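Nitroreductase family protein (Lactobacillus plantarum, PDB 4QLX) acts as an FMN-dependent enone reductase that saturates oxo fatty acids, probably with NADH, in a bacterial pathway detoxifying polyunsaturated fatty acids. Local coordinates at residues Ser51-His59 with Asp96-Trp107; Gly163-Phe174 with Pro190-Ala199. All coordinates share one frame; numbering follows the deposited sequence.

Interaction 1: residues Ser51-His59 with Asp96-Trp107; sequences SACNLQSWH and DTQSHYVYRDVW. With FMN (flavin mononucleotide), chain J; KTC (10-oxooctadecanoic acid), chain D.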
loop_
_atom_site.group_PDB
_atom_site.type_symbol
_atom_site.label_atom_id
_atom_site.label_comp_id
_atom_site.label_asym_id
_atom_site.label_seq_id
_atom_site.Cartn_x
_atom_site.Cartn_y
_atom_site.Cartn_z
ATOM N N SER A 51 4.184 -8.612 -3.473
ATOM C CA SER A 51 4.296 -8.241 -4.877
ATOM C C SER A 51 3.788 -9.437 -5.668
ATOM O O SER A 51 3.894 -10.580 -5.196
ATOM C CB SER A 51 5.745 -7.883 -5.257
ATOM O OG SER A 51 6.591 -9.021 -5.138
ATOM N N ALA A 52 3.213 -9.193 -6.841
ATOM C CA ALA A 52 2.687 -10.305 -7.634
ATOM C C ALA A 52 3.807 -11.276 -7.974
ATOM O O ALA A 52 4.858 -10.873 -8.466
ATOM C CB ALA A 52 2.002 -9.798 -8.910
ATOM N N CYS A 53 3.575 -12.554 -7.679
ATOM C CA CYS A 53 4.559 -13.625 -7.879
ATOM C C CYS A 53 5.932 -13.336 -7.271
ATOM O O CYS A 53 6.953 -13.848 -7.750
ATOM C CB CYS A 53 4.710 -13.925 -9.369
ATOM S SG CYS A 53 3.249 -14.734 -10.079
ATOM N N ASN A 54 5.938 -12.534 -6.207
ATOM C CA ASN A 54 7.164 -12.101 -5.518
ATOM C C ASN A 54 8.219 -11.546 -6.478
ATOM O O ASN A 54 9.416 -11.629 -6.208
ATOM C CB ASN A 54 7.768 -13.241 -4.679
ATOM C CG ASN A 54 8.716 -12.721 -3.589
ATOM O OD1 ASN A 54 8.560 -11.591 -3.115
ATOM N ND2 ASN A 54 9.707 -13.527 -3.210
ATOM N N LEU A 55 7.768 -10.957 -7.585
ATOM C CA LEU A 55 8.669 -10.362 -8.576
ATOM C C LEU A 55 9.198 -8.991 -8.133
ATOM O O LEU A 55 10.140 -8.465 -8.735
ATOM C CB LEU A 55 7.960 -10.235 -9.926
ATOM C CG LEU A 55 7.602 -11.581 -10.580
ATOM C CD1 LEU A 55 6.873 -11.343 -11.893
ATOM C CD2 LEU A 55 8.863 -12.385 -10.810
ATOM N N GLN A 56 8.587 -8.422 -7.092
ATOM C CA GLN A 56 9.115 -7.210 -6.461
ATOM C C GLN A 56 9.402 -6.133 -7.511
ATOM O O GLN A 56 10.522 -5.621 -7.605
ATOM C CB GLN A 56 10.381 -7.552 -5.673
ATOM C CG GLN A 56 10.162 -8.479 -4.488
ATOM C CD GLN A 56 11.457 -9.158 -4.046
ATOM O OE1 GLN A 56 12.353 -8.510 -3.501
ATOM N NE2 GLN A 56 11.565 -10.469 -4.298
ATOM N N SER A 57 8.386 -5.828 -8.313
ATOM C CA SER A 57 8.575 -5.138 -9.583
ATOM C C SER A 57 8.707 -3.623 -9.403
ATOM O O SER A 57 8.120 -2.832 -10.158
ATOM C CB SER A 57 7.414 -5.470 -10.537
ATOM O OG SER A 57 7.310 -6.887 -10.773
ATOM N N TRP A 58 9.493 -3.232 -8.406
ATOM C CA TRP A 58 9.669 -1.814 -8.075
ATOM C C TRP A 58 11.117 -1.391 -8.248
ATOM O O TRP A 58 12.021 -2.219 -8.181
ATOM C CB TRP A 58 9.222 -1.526 -6.640
ATOM C CG TRP A 58 9.615 -2.586 -5.628
ATOM C CD1 TRP A 58 10.883 -2.910 -5.226
ATOM C CD2 TRP A 58 8.732 -3.429 -4.881
ATOM N NE1 TRP A 58 10.841 -3.897 -4.279
ATOM C CE2 TRP A 58 9.529 -4.234 -4.043
ATOM C CE3 TRP A 58 7.339 -3.576 -4.828
ATOM C CZ2 TRP A 58 8.991 -5.188 -3.174
ATOM C CZ3 TRP A 58 6.798 -4.523 -3.960
ATOM C CH2 TRP A 58 7.628 -5.315 -3.142
ATOM N N HIS A 59 11.326 -0.101 -8.482
ATOM C CA HIS A 59 12.668 0.453 -8.560
ATOM C C HIS A 59 12.660 1.825 -7.914
ATOM O O HIS A 59 11.768 2.631 -8.167
ATOM C CB HIS A 59 13.149 0.549 -10.007
ATOM C CG HIS A 59 14.594 0.922 -10.129
ATOM N ND1 HIS A 59 15.605 -0.014 -10.133
ATOM C CD2 HIS A 59 15.200 2.132 -10.209
ATOM C CE1 HIS A 59 16.773 0.599 -10.226
ATOM N NE2 HIS A 59 16.557 1.904 -10.275
ATOM N N ASP A 96 8.994 -1.889 -12.761
ATOM C CA ASP A 96 9.902 -2.687 -13.587
ATOM C C ASP A 96 9.105 -3.668 -14.442
ATOM O O ASP A 96 8.660 -4.706 -13.961
ATOM C CB ASP A 96 10.907 -3.428 -12.699
ATOM C CG ASP A 96 11.922 -4.249 -13.495
ATOM O OD1 ASP A 96 11.915 -4.201 -14.746
ATOM O OD2 ASP A 96 12.746 -4.932 -12.854
ATOM N N THR A 97 8.941 -3.343 -15.722
ATOM C CA THR A 97 8.113 -4.152 -16.607
ATOM C C THR A 97 8.896 -5.307 -17.234
ATOM O O THR A 97 8.432 -5.942 -18.176
ATOM C CB THR A 97 7.485 -3.299 -17.721
ATOM O OG1 THR A 97 8.505 -2.865 -18.631
ATOM C CG2 THR A 97 6.778 -2.088 -17.124
ATOM N N GLN A 98 10.090 -5.564 -16.717
ATOM C CA GLN A 98 10.863 -6.720 -17.146
ATOM C C GLN A 98 11.192 -7.598 -15.952
ATOM O O GLN A 98 12.052 -8.475 -16.037
ATOM C CB GLN A 98 12.144 -6.284 -17.860
ATOM C CG GLN A 98 11.896 -5.610 -19.209
ATOM C CD GLN A 98 13.169 -5.057 -19.826
ATOM O OE1 GLN A 98 14.266 -5.293 -19.324
ATOM N NE2 GLN A 98 13.023 -4.302 -20.906
ATOM N N SER A 99 10.491 -7.375 -14.842
ATOM C CA SER A 99 10.775 -8.111 -13.608
ATOM C C SER A 99 10.513 -9.615 -13.747
ATOM O O SER A 99 11.103 -10.425 -13.020
ATOM C CB SER A 99 9.954 -7.538 -12.445
ATOM O OG SER A 99 8.587 -7.882 -12.567
ATOM N N HIS A 100 9.639 -9.985 -14.682
ATOM C CA HIS A 100 9.273 -11.393 -14.873
ATOM C C HIS A 100 10.319 -12.163 -15.676
ATOM O O HIS A 100 10.181 -13.367 -15.879
ATOM C CB HIS A 100 7.916 -11.505 -15.576
ATOM C CG HIS A 100 7.879 -10.825 -16.906
ATOM N ND1 HIS A 100 7.932 -9.453 -17.041
ATOM C CD2 HIS A 100 7.806 -11.322 -18.163
ATOM C CE1 HIS A 100 7.880 -9.134 -18.321
ATOM N NE2 HIS A 100 7.799 -10.252 -19.024
ATOM N N TYR A 101 11.358 -11.472 -16.136
ATOM C CA TYR A 101 12.422 -12.131 -16.889
ATOM C C TYR A 101 13.103 -13.208 -16.034
ATOM O O TYR A 101 13.612 -14.193 -16.561
ATOM C CB TYR A 101 13.458 -11.108 -17.390
ATOM C CG TYR A 101 13.024 -10.285 -18.603
ATOM C CD1 TYR A 101 11.738 -10.386 -19.121
ATOM C CD2 TYR A 101 13.913 -9.427 -19.237
ATOM C CE1 TYR A 101 11.342 -9.640 -20.229
ATOM C CE2 TYR A 101 13.529 -8.674 -20.351
ATOM C CZ TYR A 101 12.241 -8.783 -20.840
ATOM O OH TYR A 101 11.847 -8.035 -21.945
ATOM N N VAL A 102 13.103 -13.025 -14.712
ATOM C CA VAL A 102 13.764 -13.983 -13.821
ATOM C C VAL A 102 12.791 -14.952 -13.145
ATOM O O VAL A 102 13.193 -15.708 -12.264
ATOM C CB VAL A 102 14.569 -13.265 -12.707
ATOM C CG1 VAL A 102 15.765 -12.539 -13.294
ATOM C CG2 VAL A 102 13.690 -12.309 -11.953
ATOM N N TYR A 103 11.530 -14.934 -13.573
ATOM C CA TYR A 103 10.464 -15.704 -12.930
ATOM C C TYR A 103 10.872 -17.160 -12.692
ATOM O O TYR A 103 10.865 -17.634 -11.557
ATOM C CB TYR A 103 9.181 -15.649 -13.774
ATOM C CG TYR A 103 7.939 -16.198 -13.082
ATOM C CD1 TYR A 103 7.817 -17.555 -12.776
ATOM C CD2 TYR A 103 6.885 -15.372 -12.764
ATOM C CE1 TYR A 103 6.682 -18.054 -12.144
ATOM C CE2 TYR A 103 5.752 -15.859 -12.140
ATOM C CZ TYR A 103 5.656 -17.199 -11.831
ATOM O OH TYR A 103 4.529 -17.669 -11.204
ATOM N N ARG A 104 11.237 -17.857 -13.766
ATOM C CA ARG A 104 11.518 -19.291 -13.683
ATOM C C ARG A 104 12.678 -19.614 -12.739
ATOM O O ARG A 104 12.621 -20.588 -11.993
ATOM C CB ARG A 104 11.809 -19.854 -15.077
ATOM C CG ARG A 104 12.092 -21.357 -15.081
ATOM C CD ARG A 104 12.352 -21.858 -16.485
ATOM N NE ARG A 104 11.279 -21.491 -17.404
ATOM C CZ ARG A 104 10.163 -22.197 -17.563
ATOM N NH1 ARG A 104 9.967 -23.306 -16.858
ATOM N NH2 ARG A 104 9.239 -21.793 -18.426
ATOM N N ASP A 105 13.726 -18.795 -12.772
ATOM C CA ASP A 105 14.911 -19.017 -11.940
ATOM C C ASP A 105 14.595 -18.784 -10.470
ATOM O O ASP A 105 14.988 -19.561 -9.594
ATOM C CB ASP A 105 16.054 -18.094 -12.370
ATOM C CG ASP A 105 16.668 -18.504 -13.691
ATOM O OD1 ASP A 105 16.660 -19.716 -13.997
ATOM O OD2 ASP A 105 17.160 -17.617 -14.418
ATOM N N VAL A 106 13.891 -17.691 -10.222
ATOM C CA VAL A 106 13.464 -17.302 -8.887
ATOM C C VAL A 106 12.605 -18.360 -8.174
ATOM O O VAL A 106 12.862 -18.698 -7.011
ATOM C CB VAL A 106 12.702 -15.970 -8.962
ATOM C CG1 VAL A 106 11.579 -15.913 -7.959
ATOM C CG2 VAL A 106 13.673 -14.802 -8.779
ATOM N N TRP A 107 11.592 -18.893 -8.849
ATOM C CA TRP A 107 10.755 -19.888 -8.197
ATOM C C TRP A 107 11.450 -21.266 -8.182
ATOM O O TRP A 107 11.165 -22.102 -7.322
ATOM C CB TRP A 107 9.365 -19.916 -8.850
ATOM C CG TRP A 107 8.588 -18.740 -8.332
ATOM C CD1 TRP A 107 8.321 -17.563 -8.985
ATOM C CD2 TRP A 107 8.055 -18.595 -7.012
ATOM N NE1 TRP A 107 7.630 -16.700 -8.148
ATOM C CE2 TRP A 107 7.460 -17.314 -6.930
ATOM C CE3 TRP A 107 8.013 -19.431 -5.887
ATOM C CZ2 TRP A 107 6.829 -16.860 -5.782
ATOM C CZ3 TRP A 107 7.397 -18.970 -4.742
ATOM C CH2 TRP A 107 6.807 -17.700 -4.698
HETATM N N1 FMN J . -0.768 -15.011 -4.261
HETATM C C2 FMN J . -1.501 -16.066 -4.766
HETATM O O2 FMN J . -1.418 -17.178 -4.238
HETATM N N3 FMN J . -2.300 -15.892 -5.876
HETATM C C4 FMN J . -2.384 -14.660 -6.488
HETATM O O4 FMN J . -3.093 -14.482 -7.472
HETATM C C4A FMN J . -1.670 -13.594 -5.977
HETATM N N5 FMN J . -1.775 -12.370 -6.592
HETATM C C5A FMN J . -1.087 -11.290 -6.092
HETATM C C6 FMN J . -1.233 -10.059 -6.726
HETATM C C7 FMN J . -0.552 -8.961 -6.228
HETATM C C7M FMN J . -0.680 -7.620 -6.891
HETATM C C8 FMN J . 0.253 -9.092 -5.107
HETATM C C8M FMN J . 0.971 -7.885 -4.599
HETATM C C9 FMN J . 0.401 -10.330 -4.471
HETATM C C9A FMN J . -0.279 -11.443 -4.966
HETATM N N10 FMN J . -0.142 -12.704 -4.363
HETATM C C10 FMN J . -0.860 -13.766 -4.858
HETATM C "C1'" FMN J . 0.717 -12.912 -3.145
HETATM C "C2'" FMN J . 2.205 -12.988 -3.566
HETATM O "O2'" FMN J . 2.495 -14.215 -4.250
HETATM C "C3'" FMN J . 3.126 -12.755 -2.359
HETATM O "O3'" FMN J . 2.938 -11.415 -1.884
HETATM C "C4'" FMN J . 4.622 -12.901 -2.657
HETATM O "O4'" FMN J . 4.961 -14.227 -2.967
HETATM C "C5'" FMN J . 5.468 -12.455 -1.465
HETATM O "O5'" FMN J . 5.150 -13.267 -0.357
HETATM P P FMN J . 4.554 -12.657 1.026
HETATM O O1P FMN J . 5.523 -11.660 1.617
HETATM O O2P FMN J . 3.265 -11.951 0.745
HETATM O O3P FMN J . 4.339 -13.844 1.958
HETATM O O1 KTC D . 2.224 -21.880 -0.180
HETATM C C17 KTC D . 2.938 -22.500 -0.964
HETATM O O KTC D . 2.970 -23.835 -0.916
HETATM C C16 KTC D . 3.768 -21.751 -1.979
HETATM C C15 KTC D . 3.033 -20.466 -2.310
HETATM C C14 KTC D . 2.889 -20.322 -3.810
HETATM C C13 KTC D . 3.722 -19.140 -4.266
HETATM C C12 KTC D . 2.814 -18.032 -4.758
HETATM C C11 KTC D . 2.496 -18.224 -6.225
HETATM C C10 KTC D . 2.398 -16.852 -6.871
HETATM C C9 KTC D . 0.942 -16.439 -7.010
HETATM C C8 KTC D . 0.921 -15.001 -7.439
HETATM O O2 KTC D . 1.540 -14.167 -6.786
HETATM C C7 KTC D . 0.126 -14.625 -8.667
HETATM C C6 KTC D . 0.122 -13.117 -8.827
HETATM C C5 KTC D . -1.021 -12.660 -9.718
HETATM C C4 KTC D . -0.536 -12.482 -11.148
HETATM C C3 KTC D . -1.675 -12.043 -12.067
HETATM C C2 KTC D . -1.298 -12.293 -13.524
HETATM C C1 KTC D . 0.142 -11.858 -13.784
HETATM C C KTC D . 0.533 -11.970 -15.244
HETATM O O HOH W 1 13.052 -4.583 -9.924
#
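Trp107 meets the backbone of Cys53 with the edge of its indole: NE1 donates to Cys53 O over 3.0 Å, the oxygen lying near the ring plane. The bond is bent at the hydrogen (147°), and NE1 stands above the carbonyl plane, not on a lone pair. The six-membered part of the indole packs against Asn54 CB and brings CH2 to 3.4 Å from C13 of the oxo fatty acid. Cys53 SG turns to the neighbouring ring, at the edge of Tyr103 and 3.4 Å from its CE2. With CG anti to the backbone N (chi1 -169°), the phenol reaches across to this sulfur, and Trp107 CD1 lies over one face of the Tyr103 ring, toward the rim. Leu55 crosses Tyr103 at about a right angle and lays CD1 against His100 CB. Farther out, a nearly straight bond runs 2.9 Å from Asp96 N to Ser57 O, and a water joins Trp58 O to Asp96 OD2. Asp96 OD1 receives Gln98 N in an Asx turn and pairs with Arg187. In the second shell, Asp147 accepts from Ala52 N and Ser57 N, which would hold the loop whose Cys53 N donates to the fatty acid's keto oxygen O2 (2.7 Å). This loop lines a flavin site built, as in the nitroreductase family, between two subunits: Ser170 and Gly171 of the second subunit bind the same FMN.

Interaction 2: residues Gly163-Phe174 with Pro190-Ala199; sequences GYDANAFSGIDF and PVMGIAIGKA. With FMN (flavin mononucleotide), chain C; KTC (10-oxooctadecanoic acid), chain I.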
loop_
_atom_site.group_PDB
_atom_site.type_symbol
_atom_site.label_atom_id
_atom_site.label_comp_id
_atom_site.label_asym_id
_atom_site.label_seq_id
_atom_site.Cartn_x
_atom_site.Cartn_y
_atom_site.Cartn_z
ATOM N N GLY A 163 9.838 8.245 12.849
ATOM C CA GLY A 163 9.713 9.559 13.453
ATOM C C GLY A 163 9.623 10.700 12.454
ATOM O O GLY A 163 9.639 11.864 12.840
ATOM N N TYR A 164 9.513 10.363 11.169
ATOM C CA TYR A 164 9.389 11.356 10.118
ATOM C C TYR A 164 7.943 11.507 9.657
ATOM O O TYR A 164 7.011 11.060 10.329
ATOM C CB TYR A 164 10.288 10.985 8.932
ATOM C CG TYR A 164 11.743 10.907 9.342
ATOM C CD1 TYR A 164 12.371 12.002 9.927
ATOM C CD2 TYR A 164 12.484 9.747 9.158
ATOM C CE1 TYR A 164 13.691 11.945 10.330
ATOM C CE2 TYR A 164 13.815 9.680 9.555
ATOM C CZ TYR A 164 14.412 10.793 10.133
ATOM O OH TYR A 164 15.729 10.752 10.529
ATOM N N ASP A 165 7.773 12.144 8.509
ATOM C CA ASP A 165 6.482 12.228 7.848
ATOM C C ASP A 165 6.731 12.288 6.366
ATOM O O ASP A 165 7.883 12.322 5.939
ATOM C CB ASP A 165 5.684 13.440 8.328
ATOM C CG ASP A 165 4.928 13.147 9.602
ATOM O OD1 ASP A 165 3.947 12.359 9.545
ATOM O OD2 ASP A 165 5.323 13.673 10.663
ATOM N N ALA A 166 5.659 12.312 5.577
ATOM C CA ALA A 166 5.796 12.055 4.156
ATOM C C ALA A 166 4.573 12.424 3.331
ATOM O O ALA A 166 3.453 12.500 3.833
ATOM C CB ALA A 166 6.135 10.543 3.938
ATOM N N ASN A 167 4.810 12.639 2.045
ATOM C CA ASN A 167 3.743 12.867 1.092
ATOM C C ASN A 167 3.986 12.013 -0.133
ATOM O O ASN A 167 5.096 12.005 -0.674
ATOM C CB ASN A 167 3.658 14.350 0.701
ATOM C CG ASN A 167 2.747 14.591 -0.499
ATOM O OD1 ASN A 167 3.179 15.097 -1.535
ATOM N ND2 ASN A 167 1.479 14.219 -0.364
ATOM N N ALA A 168 2.958 11.280 -0.555
ATOM C CA ALA A 168 3.003 10.556 -1.820
ATOM C C ALA A 168 2.463 11.485 -2.885
ATOM O O ALA A 168 1.553 12.277 -2.613
ATOM C CB ALA A 168 2.194 9.246 -1.750
ATOM N N PHE A 169 3.054 11.459 -4.080
ATOM C CA PHE A 169 2.587 12.352 -5.144
ATOM C C PHE A 169 2.860 11.806 -6.540
ATOM O O PHE A 169 3.925 11.251 -6.800
ATOM C CB PHE A 169 3.208 13.753 -5.000
ATOM C CG PHE A 169 4.689 13.802 -5.261
ATOM C CD1 PHE A 169 5.590 13.606 -4.224
ATOM C CD2 PHE A 169 5.176 14.056 -6.535
ATOM C CE1 PHE A 169 6.948 13.656 -4.448
ATOM C CE2 PHE A 169 6.538 14.101 -6.773
ATOM C CZ PHE A 169 7.430 13.899 -5.721
ATOM N N SER A 170 1.887 11.964 -7.434
ATOM C CA SER A 170 2.051 11.555 -8.820
ATOM C C SER A 170 1.794 12.720 -9.765
ATOM O O SER A 170 1.611 12.517 -10.965
ATOM C CB SER A 170 1.120 10.387 -9.152
ATOM O OG SER A 170 -0.239 10.796 -9.061
ATOM N N GLY A 171 1.802 13.941 -9.222
ATOM C CA GLY A 171 1.661 15.138 -10.038
ATOM C C GLY A 171 2.967 15.385 -10.762
ATOM O O GLY A 171 3.780 16.211 -10.332
ATOM N N ILE A 172 3.188 14.637 -11.842
ATOM C CA ILE A 172 4.461 14.671 -12.546
ATOM C C ILE A 172 4.278 14.719 -14.050
ATOM O O ILE A 172 3.178 14.559 -14.553
ATOM C CB ILE A 172 5.326 13.447 -12.194
ATOM C CG1 ILE A 172 4.598 12.152 -12.584
ATOM C CG2 ILE A 172 5.660 13.447 -10.710
ATOM C CD1 ILE A 172 5.436 10.878 -12.399
ATOM N N ASP A 173 5.371 14.953 -14.761
ATOM C CA ASP A 173 5.386 14.857 -16.211
ATOM C C ASP A 173 5.659 13.402 -16.591
ATOM O O ASP A 173 6.805 12.956 -16.595
ATOM C CB ASP A 173 6.447 15.798 -16.792
ATOM C CG ASP A 173 6.418 15.865 -18.311
ATOM O OD1 ASP A 173 6.182 14.837 -18.974
ATOM O OD2 ASP A 173 6.633 16.964 -18.852
ATOM N N PHE A 174 4.605 12.667 -16.924
ATOM C CA PHE A 174 4.738 11.229 -17.119
ATOM C C PHE A 174 5.524 10.852 -18.370
ATOM O O PHE A 174 6.054 9.751 -18.457
ATOM C CB PHE A 174 3.360 10.578 -17.155
ATOM C CG PHE A 174 2.740 10.425 -15.798
ATOM C CD1 PHE A 174 3.017 9.309 -15.020
ATOM C CD2 PHE A 174 1.888 11.396 -15.291
ATOM C CE1 PHE A 174 2.456 9.165 -13.761
ATOM C CE2 PHE A 174 1.327 11.254 -14.033
ATOM C CZ PHE A 174 1.612 10.136 -13.269
ATOM N N PRO A 190 6.907 5.312 -14.765
ATOM C CA PRO A 190 6.810 6.127 -13.555
ATOM C C PRO A 190 5.516 5.864 -12.793
ATOM O O PRO A 190 4.478 5.652 -13.423
ATOM C CB PRO A 190 6.851 7.557 -14.095
ATOM C CG PRO A 190 6.279 7.446 -15.464
ATOM C CD PRO A 190 6.617 6.082 -15.986
ATOM N N VAL A 191 5.575 5.872 -11.465
ATOM C CA VAL A 191 4.381 5.652 -10.663
ATOM C C VAL A 191 4.130 6.800 -9.679
ATOM O O VAL A 191 3.145 7.526 -9.813
ATOM C CB VAL A 191 4.467 4.314 -9.903
ATOM C CG1 VAL A 191 3.290 4.154 -8.942
ATOM C CG2 VAL A 191 4.517 3.145 -10.907
ATOM N N MET A 192 5.011 6.971 -8.700
ATOM C CA MET A 192 4.822 8.026 -7.707
ATOM C C MET A 192 6.118 8.410 -7.004
ATOM O O MET A 192 7.043 7.609 -6.895
ATOM C CB MET A 192 3.775 7.610 -6.654
ATOM C CG MET A 192 4.224 6.458 -5.741
ATOM S SD MET A 192 3.117 6.076 -4.356
ATOM C CE MET A 192 1.845 5.122 -5.188
ATOM N N GLY A 193 6.172 9.650 -6.522
ATOM C CA GLY A 193 7.249 10.074 -5.647
ATOM C C GLY A 193 6.807 9.999 -4.197
ATOM O O GLY A 193 5.623 10.160 -3.885
ATOM N N ILE A 194 7.751 9.719 -3.311
ATOM C CA ILE A 194 7.505 9.789 -1.875
ATOM C C ILE A 194 8.448 10.836 -1.291
ATOM O O ILE A 194 9.654 10.601 -1.204
ATOM C CB ILE A 194 7.737 8.444 -1.156
ATOM C CG1 ILE A 194 6.917 7.295 -1.779
ATOM C CG2 ILE A 194 7.456 8.563 0.335
ATOM C CD1 ILE A 194 5.419 7.483 -1.753
ATOM N N ALA A 195 7.916 11.994 -0.903
ATOM C CA ALA A 195 8.740 12.998 -0.238
ATOM C C ALA A 195 8.790 12.688 1.243
ATOM O O ALA A 195 7.762 12.432 1.840
ATOM C CB ALA A 195 8.183 14.416 -0.479
ATOM N N ILE A 196 9.980 12.727 1.837
ATOM C CA ILE A 196 10.156 12.377 3.249
ATOM C C ILE A 196 10.949 13.453 4.007
ATOM O O ILE A 196 11.910 14.015 3.474
ATOM C CB ILE A 196 10.902 11.019 3.403
ATOM C CG1 ILE A 196 10.207 9.903 2.606
ATOM C CG2 ILE A 196 11.066 10.630 4.866
ATOM C CD1 ILE A 196 10.893 8.511 2.764
ATOM N N GLY A 197 10.551 13.734 5.247
ATOM C CA GLY A 197 11.336 14.587 6.127
ATOM C C GLY A 197 10.657 14.777 7.468
ATOM O O GLY A 197 9.675 14.098 7.760
ATOM N N LYS A 198 11.185 15.684 8.291
ATOM C CA LYS A 198 10.530 16.091 9.536
ATOM C C LYS A 198 9.504 17.159 9.246
ATOM O O LYS A 198 9.791 18.106 8.522
ATOM C CB LYS A 198 11.528 16.650 10.562
ATOM C CG LYS A 198 12.230 15.634 11.438
ATOM C CD LYS A 198 11.311 15.113 12.533
ATOM C CE LYS A 198 10.827 16.236 13.437
ATOM N NZ LYS A 198 9.998 15.697 14.560
ATOM N N ALA A 199 8.322 17.021 9.830
ATOM C CA ALA A 199 7.256 17.988 9.619
ATOM C C ALA A 199 7.697 19.366 10.081
ATOM O O ALA A 199 8.370 19.500 11.110
ATOM C CB ALA A 199 5.988 17.558 10.350
HETATM N N1 FMN C . -0.465 15.466 -2.922
HETATM C C2 FMN C . 0.064 16.576 -3.547
HETATM O O2 FMN C . 0.188 17.630 -2.938
HETATM N N3 FMN C . 0.463 16.529 -4.857
HETATM C C4 FMN C . 0.336 15.352 -5.556
HETATM O O4 FMN C . 0.677 15.299 -6.729
HETATM C C4A FMN C . -0.207 14.235 -4.942
HETATM N N5 FMN C . -0.332 13.071 -5.656
HETATM C C5A FMN C . -0.840 11.939 -5.066
HETATM C C6 FMN C . -0.926 10.797 -5.841
HETATM C C7 FMN C . -1.426 9.632 -5.288
HETATM C C7M FMN C . -1.518 8.385 -6.109
HETATM C C8 FMN C . -1.839 9.626 -3.968
HETATM C C8M FMN C . -2.361 8.339 -3.418
HETATM C C9 FMN C . -1.749 10.780 -3.182
HETATM C C9A FMN C . -1.244 11.959 -3.737
HETATM N N10 FMN C . -1.135 13.155 -3.014
HETATM C C10 FMN C . -0.609 14.281 -3.622
HETATM C "C1'" FMN C . -1.559 13.263 -1.570
HETATM C "C2'" FMN C . -3.102 13.263 -1.486
HETATM O "O2'" FMN C . -3.629 14.510 -1.888
HETATM C "C3'" FMN C . -3.607 12.920 -0.087
HETATM O "O3'" FMN C . -3.274 11.569 0.181
HETATM C "C4'" FMN C . -5.126 13.060 0.090
HETATM O "O4'" FMN C . -5.575 14.389 -0.071
HETATM C "C5'" FMN C . -5.545 12.557 1.471
HETATM O "O5'" FMN C . -4.885 13.271 2.493
HETATM P P FMN C . -3.945 12.491 3.548
HETATM O O1P FMN C . -3.363 13.542 4.468
HETATM O O2P FMN C . -2.840 11.756 2.808
HETATM O O3P FMN C . -4.752 11.497 4.352
HETATM O O1 KTC I . -2.420 23.823 1.863
HETATM C C17 KTC I . -2.423 22.595 1.811
HETATM O O KTC I . -2.071 21.877 2.880
HETATM C C16 KTC I . -2.833 21.885 0.544
HETATM C C15 KTC I . -4.013 20.975 0.850
HETATM C C14 KTC I . -3.896 19.670 0.076
HETATM C C13 KTC I . -3.983 19.907 -1.424
HETATM C C12 KTC I . -3.985 18.593 -2.188
HETATM C C11 KTC I . -4.485 18.809 -3.610
HETATM C C10 KTC I . -4.487 17.499 -4.400
HETATM C C9 KTC I . -3.073 17.070 -4.756
HETATM C C8 KTC I . -3.148 15.678 -5.328
HETATM O O2 KTC I . -3.508 14.737 -4.626
HETATM C C7 KTC I . -2.791 15.460 -6.778
HETATM C C6 KTC I . -2.966 13.984 -7.106
HETATM C C5 KTC I . -2.051 13.598 -8.255
HETATM C C4 KTC I . -2.806 13.666 -9.574
HETATM C C3 KTC I . -1.803 13.920 -10.684
HETATM C C2 KTC I . -2.116 13.078 -11.908
HETATM C C1 KTC I . -1.628 13.772 -13.180
HETATM C C KTC I . -0.169 14.186 -13.110
HETATM O O HOH W 2 7.817 14.656 11.105
#
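Phe169 lays one face of its ring on Gly193, whose CA stands 4.0 Å from the centroid of the Phe169 ring in a CH-pi contact, offset toward the rim; Ala195 N lies at the ring edge. The side chain gets there by placing CG between its own backbone N and carbonyl carbon (chi1 68°), which folds the ring back over the partner strand. The Phe174 ring carries Ile172 CG1 over the centre of one face and has Val191 O and the methyl carbon C of the fatty acid at its edge. Its CD1 meets Pro190 CG obliquely at 3.8 Å. At the far end, Lys198 CG sits in the plane of the Tyr164 ring, 3.9 Å from CD1.

Phe169 belongs to an antiparallel pairing of strand 165-169 with strand 188-197; strand 165-169 is outermost in the chain's four-stranded sheet, which is part of the alpha+beta nitroreductase fold. Six backbone bonds join Asp165 with Gly197, Asn167 with Ala195 and Phe169 with Gly193, the last including Gly193 N to Phe169 O at 2.8 Å. On the face of Ala166 and Ala168, Ile194 CD1 packs 3.7 Å from Ala168 CB. Past the pairing, Val191 and Met192 form a classic beta bulge opposite Ile93; Val191 O is buried without a polar partner.

Where strand 165-169 ends, the backbone turns to the flavin: Ser170 N donates to FMN N5 (3.1 Å), and Gly171 N, in an inverse gamma turn, bonds weakly to FMN O4. At the opposite end, a water links Asp165 OD2, at 2.7 Å, to Ala199 N. Three polar side chains are held from outside: the Tyr164 hydroxyl is hydrogen-bonded to Glu38, Asn167 OD1 to Gln83, and Asp165 OD1 forms a salt bridge with Arg160.

In the fold
Interaction 1 and interaction 2 reach the same four-stranded sheet from its two outermost strands, 58-63 and 165-169; their centres are 24 Å apart and their nearest atoms about 7 Å apart, without touching. Within one chain they border different copies of the FMN and fatty acid. The FMN beside 163-174 is also bound by Arg22, Ser24, Arg26 and Asn80 of the same chain, whereas the fatty acid there bonds to Cys53 N and Arg120 of the second subunit. Conversely, the FMN beside 51-59 is bound by Arg22, Ser24, Arg26 and Asn80 of the second subunit. Each pocket thus joins interaction 1 of one chain to interaction 2 of the other.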